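Local atomic coordinates of bacterial transferase hexapeptide (Three repeats) family protein (Acinetobacter baumannii, PDB entry 4M9C), a protein that probably acetylates an amino-sugar nucleotide on the bacterial pathway to UDP-N,N'-diacetylbacillosamine, acting as a trimeric left-handed beta-helix acetyltransferase. Residues 187-192 / 203-208; 170-175 / 193-198. One frame throughout, in Å; residues are numbered along the deposited sequence.

Interaction 1: 187-192 / 203-208; sequences AIVGMG and VTVVGN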
# COMPACT_ATOMS: atom_id res chain seq x y z
N ALA A 187 17.97 12.88 11.47
CA ALA A 187 17.10 12.25 12.45
C ALA A 187 16.77 10.83 12.00
O ALA A 187 16.92 10.48 10.82
CB ALA A 187 15.82 13.06 12.66
N ILE A 188 16.33 10.01 12.94
CA ILE A 188 15.90 8.65 12.66
C ILE A 188 14.49 8.46 13.22
O ILE A 188 14.29 8.51 14.43
CB ILE A 188 16.83 7.65 13.36
CG1 ILE A 188 18.26 7.75 12.80
CG2 ILE A 188 16.28 6.24 13.27
CD1 ILE A 188 19.23 6.83 13.50
N VAL A 189 13.52 8.25 12.35
CA VAL A 189 12.17 7.93 12.80
C VAL A 189 12.07 6.41 12.85
O VAL A 189 12.23 5.75 11.82
CB VAL A 189 11.10 8.52 11.83
CG1 VAL A 189 9.70 8.02 12.17
CG2 VAL A 189 11.15 10.05 11.86
N GLY A 190 11.82 5.85 14.02
CA GLY A 190 11.92 4.40 14.18
C GLY A 190 10.77 3.69 13.50
O GLY A 190 9.73 4.29 13.27
N MET A 191 10.94 2.41 13.17
CA MET A 191 9.84 1.65 12.60
C MET A 191 8.57 1.79 13.44
O MET A 191 8.60 1.78 14.67
CB MET A 191 10.19 0.17 12.48
CG MET A 191 10.48 -0.50 13.80
SD MET A 191 10.83 -2.27 13.58
CE MET A 191 9.44 -2.72 12.54
N GLY A 192 7.44 1.92 12.75
CA GLY A 192 6.16 1.96 13.42
C GLY A 192 5.85 3.22 14.19
O GLY A 192 4.78 3.32 14.79
N VAL A 203 18.37 13.17 16.27
CA VAL A 203 17.83 12.31 17.32
C VAL A 203 17.01 11.18 16.73
O VAL A 203 16.71 11.18 15.54
CB VAL A 203 16.97 13.09 18.34
CG1 VAL A 203 17.76 14.25 18.90
CG2 VAL A 203 15.68 13.57 17.69
N THR A 204 16.70 10.18 17.55
CA THR A 204 15.80 9.13 17.11
C THR A 204 14.50 9.21 17.89
O THR A 204 14.50 9.59 19.07
CB THR A 204 16.42 7.73 17.30
OG1 THR A 204 16.35 7.37 18.68
CG2 THR A 204 17.88 7.73 16.86
N VAL A 205 13.39 8.88 17.24
CA VAL A 205 12.11 8.78 17.93
C VAL A 205 11.50 7.41 17.69
O VAL A 205 11.80 6.76 16.70
CB VAL A 205 11.12 9.88 17.49
CG1 VAL A 205 11.67 11.25 17.83
CG2 VAL A 205 10.79 9.76 16.00
N VAL A 206 10.64 6.96 18.60
CA VAL A 206 9.93 5.70 18.44
C VAL A 206 8.59 5.81 19.14
O VAL A 206 8.40 6.70 19.97
CB VAL A 206 10.70 4.51 19.07
CG1 VAL A 206 12.09 4.41 18.51
CG2 VAL A 206 10.75 4.65 20.58
N GLY A 207 7.67 4.91 18.81
CA GLY A 207 6.41 4.79 19.53
C GLY A 207 5.20 5.52 18.95
O GLY A 207 5.29 6.25 17.96
N ASN A 208 4.07 5.33 19.63
CA ASN A 208 2.78 5.92 19.27
C ASN A 208 2.14 6.52 20.54
O ASN A 208 1.58 5.80 21.36
CB ASN A 208 1.89 4.81 18.66
CG ASN A 208 0.51 5.32 18.23
OD1 ASN A 208 0.19 6.49 18.38
ND2 ASN A 208 -0.31 4.41 17.69
O HOH W 1 7.50 2.74 17.00

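Interaction 2: 170-175 / 193-198; sequences AVIKQG and AVVTKS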
# COMPACT_ATOMS: atom_id res chain seq x y z
N ALA A 170 6.38 3.74 9.49
CA ALA A 170 6.20 4.99 10.24
C ALA A 170 5.20 5.90 9.53
O ALA A 170 5.08 5.87 8.30
CB ALA A 170 7.53 5.70 10.44
N VAL A 171 4.48 6.73 10.30
CA VAL A 171 3.56 7.71 9.76
C VAL A 171 3.92 9.08 10.29
O VAL A 171 4.18 9.24 11.49
CB VAL A 171 2.13 7.44 10.22
CG1 VAL A 171 1.14 8.24 9.35
CG2 VAL A 171 1.84 5.96 10.17
N ILE A 172 3.93 10.07 9.42
CA ILE A 172 4.22 11.44 9.84
C ILE A 172 3.01 12.35 9.59
O ILE A 172 2.52 12.43 8.47
CB ILE A 172 5.42 12.00 9.09
CG1 ILE A 172 6.58 11.00 9.13
CG2 ILE A 172 5.84 13.35 9.67
CD1 ILE A 172 7.75 11.45 8.30
N LYS A 173 2.56 13.02 10.64
CA LYS A 173 1.43 13.94 10.58
C LYS A 173 1.68 15.11 9.63
O LYS A 173 2.79 15.62 9.54
CB LYS A 173 1.15 14.51 11.97
CG LYS A 173 -0.11 15.36 12.04
CD LYS A 173 -0.30 15.96 13.42
CE LYS A 173 -1.58 16.80 13.46
NZ LYS A 173 -1.98 17.14 14.87
N GLN A 174 0.62 15.55 8.96
CA GLN A 174 0.76 16.67 8.05
C GLN A 174 1.10 17.94 8.82
O GLN A 174 0.69 18.09 9.97
CB GLN A 174 -0.54 16.87 7.25
CG GLN A 174 -1.75 17.23 8.10
CD GLN A 174 -3.03 17.29 7.27
OE1 GLN A 174 -3.23 18.21 6.47
NE2 GLN A 174 -3.91 16.31 7.46
N GLY A 175 1.87 18.83 8.21
CA GLY A 175 2.02 20.17 8.75
C GLY A 175 0.99 21.09 8.10
O GLY A 175 -0.03 20.61 7.61
N ALA A 193 6.76 4.20 14.17
CA ALA A 193 6.53 5.41 14.95
C ALA A 193 5.40 6.27 14.35
O ALA A 193 5.25 6.35 13.14
CB ALA A 193 7.80 6.22 15.08
N VAL A 194 4.62 6.89 15.22
CA VAL A 194 3.55 7.80 14.77
C VAL A 194 3.96 9.22 15.15
O VAL A 194 3.80 9.64 16.30
CB VAL A 194 2.18 7.40 15.38
CG1 VAL A 194 1.07 8.35 14.93
CG2 VAL A 194 1.84 5.97 14.97
N VAL A 195 4.53 9.93 14.19
CA VAL A 195 5.14 11.23 14.45
C VAL A 195 4.10 12.34 14.42
O VAL A 195 3.51 12.60 13.38
CB VAL A 195 6.23 11.53 13.42
CG1 VAL A 195 6.95 12.83 13.76
CG2 VAL A 195 7.23 10.38 13.36
N THR A 196 3.91 13.01 15.56
CA THR A 196 2.86 14.02 15.70
C THR A 196 3.42 15.44 15.76
O THR A 196 2.68 16.40 15.80
CB THR A 196 2.00 13.76 16.94
OG1 THR A 196 2.82 13.85 18.12
CG2 THR A 196 1.39 12.37 16.87
N LYS A 197 4.74 15.57 15.75
CA LYS A 197 5.35 16.89 15.79
C LYS A 197 6.76 16.83 15.25
O LYS A 197 7.31 15.74 15.11
CB LYS A 197 5.35 17.44 17.22
CG LYS A 197 6.03 16.53 18.20
CD LYS A 197 5.81 17.00 19.64
CE LYS A 197 6.46 16.02 20.61
NZ LYS A 197 6.51 16.52 22.01
N SER A 198 7.33 18.00 14.96
CA SER A 198 8.69 18.08 14.45
C SER A 198 9.68 17.28 15.30
O SER A 198 9.56 17.21 16.52
CB SER A 198 9.12 19.54 14.33
OG SER A 198 8.33 20.21 13.35

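Interaction 1: 187-192 / 203-208
Ile188 grips segment 203-208 through both of its backbone polar atoms. Its N donates to Val203 O over 2.9 Å, the donor tilted 16° from the carbonyl plane, and its O receives Val205 N at 3.0 Å. Gly190 N then donates to Val205 O at 2.8 Å, a more bent bond with 146° at the hydrogen. The CA of Thr204 adds a CA-H...O contact to Ile188 O, so that carbonyl faces two donors of unequal strength.

On one face of this parallel pair Ile188 and Thr204 run side by side: Thr204 CG2 lies 3.7 Å from Ile188 CB and equally near Ile188 CD1. The isoleucine chain reaches alongside the methyl because CG1 stands beside the backbone N (chi1 -64°) and CD1 continues extended. On the other face Val189 CG2 meets Val205 CG2 at 4.2 Å, a looser contact between two side chains that both point into the interior of the coil.

Such in-register ladders build one wall of a left-handed beta-helix, here at its C-terminal end, where 204-206 is the last parallel strand of the wall before the antiparallel strand 211-214. Past the ladder the backbones diverge, and a water spans the gap, donating to Met191 O at 2.7 Å and accepting from Gly207 N at 2.8 Å.

Further out, the backbone of Tyr165, in the preceding coil, hydrogen-bonds to those of Ala187 and Val189, while Glu214 N holds Thr204 OG1 from strand 211-214. The CB of Met191 points away from segment 203-208, and its side chain packs on Lys173 of a second subunit.

Interaction 2: 170-175 / 193-198
Val171 and Val194, with Ile172 and Val195 next along, pair as parallel rungs of successive coils in the left-handed beta-helix, forming another of its walls. Three backbone hydrogen bonds carry the ladder: Val171 N gives to Ala193 O at 3.0 Å, Val195 N to Val171 O at 2.8 Å, and Lys173 N to Val195 O at 2.9 Å. All are close to straight, with 165° to 167° at the hydrogen, and Ala170 CA adds a CA-H...O contact to Ala193 O.

Apolar packing is split between the faces. Ile172 and Val195 point the same way, towards the interior of the coil, where Ile172 CG2 rests 4.2 Å from Val195 CB; Leu181 and Val189 from the other walls pack on this pair. The opposite face, with Val171 and Val194, turns to the third subunit, whose Thr168 and Met191 lie against these valines.

Lys173 supplies the long side-chain contact at the edge, its methylenes passing across the end of the ladder. CB, placed by the backbone, comes within 3.3 Å of Val195 O; with CG anti to the backbone N (chi1 -173°) and the chain extended beyond, CD stops 3.8 Å from Thr196 O.

How the interactions relate
The two contacts exemplify how a beta-helix is built from the same rung pairing on different walls. Their centres lie 10 Å apart, and their segments alternate along the chain: 170-175, 187-192, 193-198, 203-208. Strand 188-189 is followed, after a turn at 190-193, by 194-195, so one continuous run of chain, 187-198, supplies a segment to each interaction, each in its own sheet. Inside the coil the walls meet where Val189 CG1 sits 3.6 Å from both Val195 CG2 and Ala170 CB. A probable hydrogen bond from Val194 N to Gly207 O, 2.9 Å, ties the end of interaction 1 to interaction 2. Both contacts also reach neighbouring subunits, placing this last part of the helix in the trimer interface.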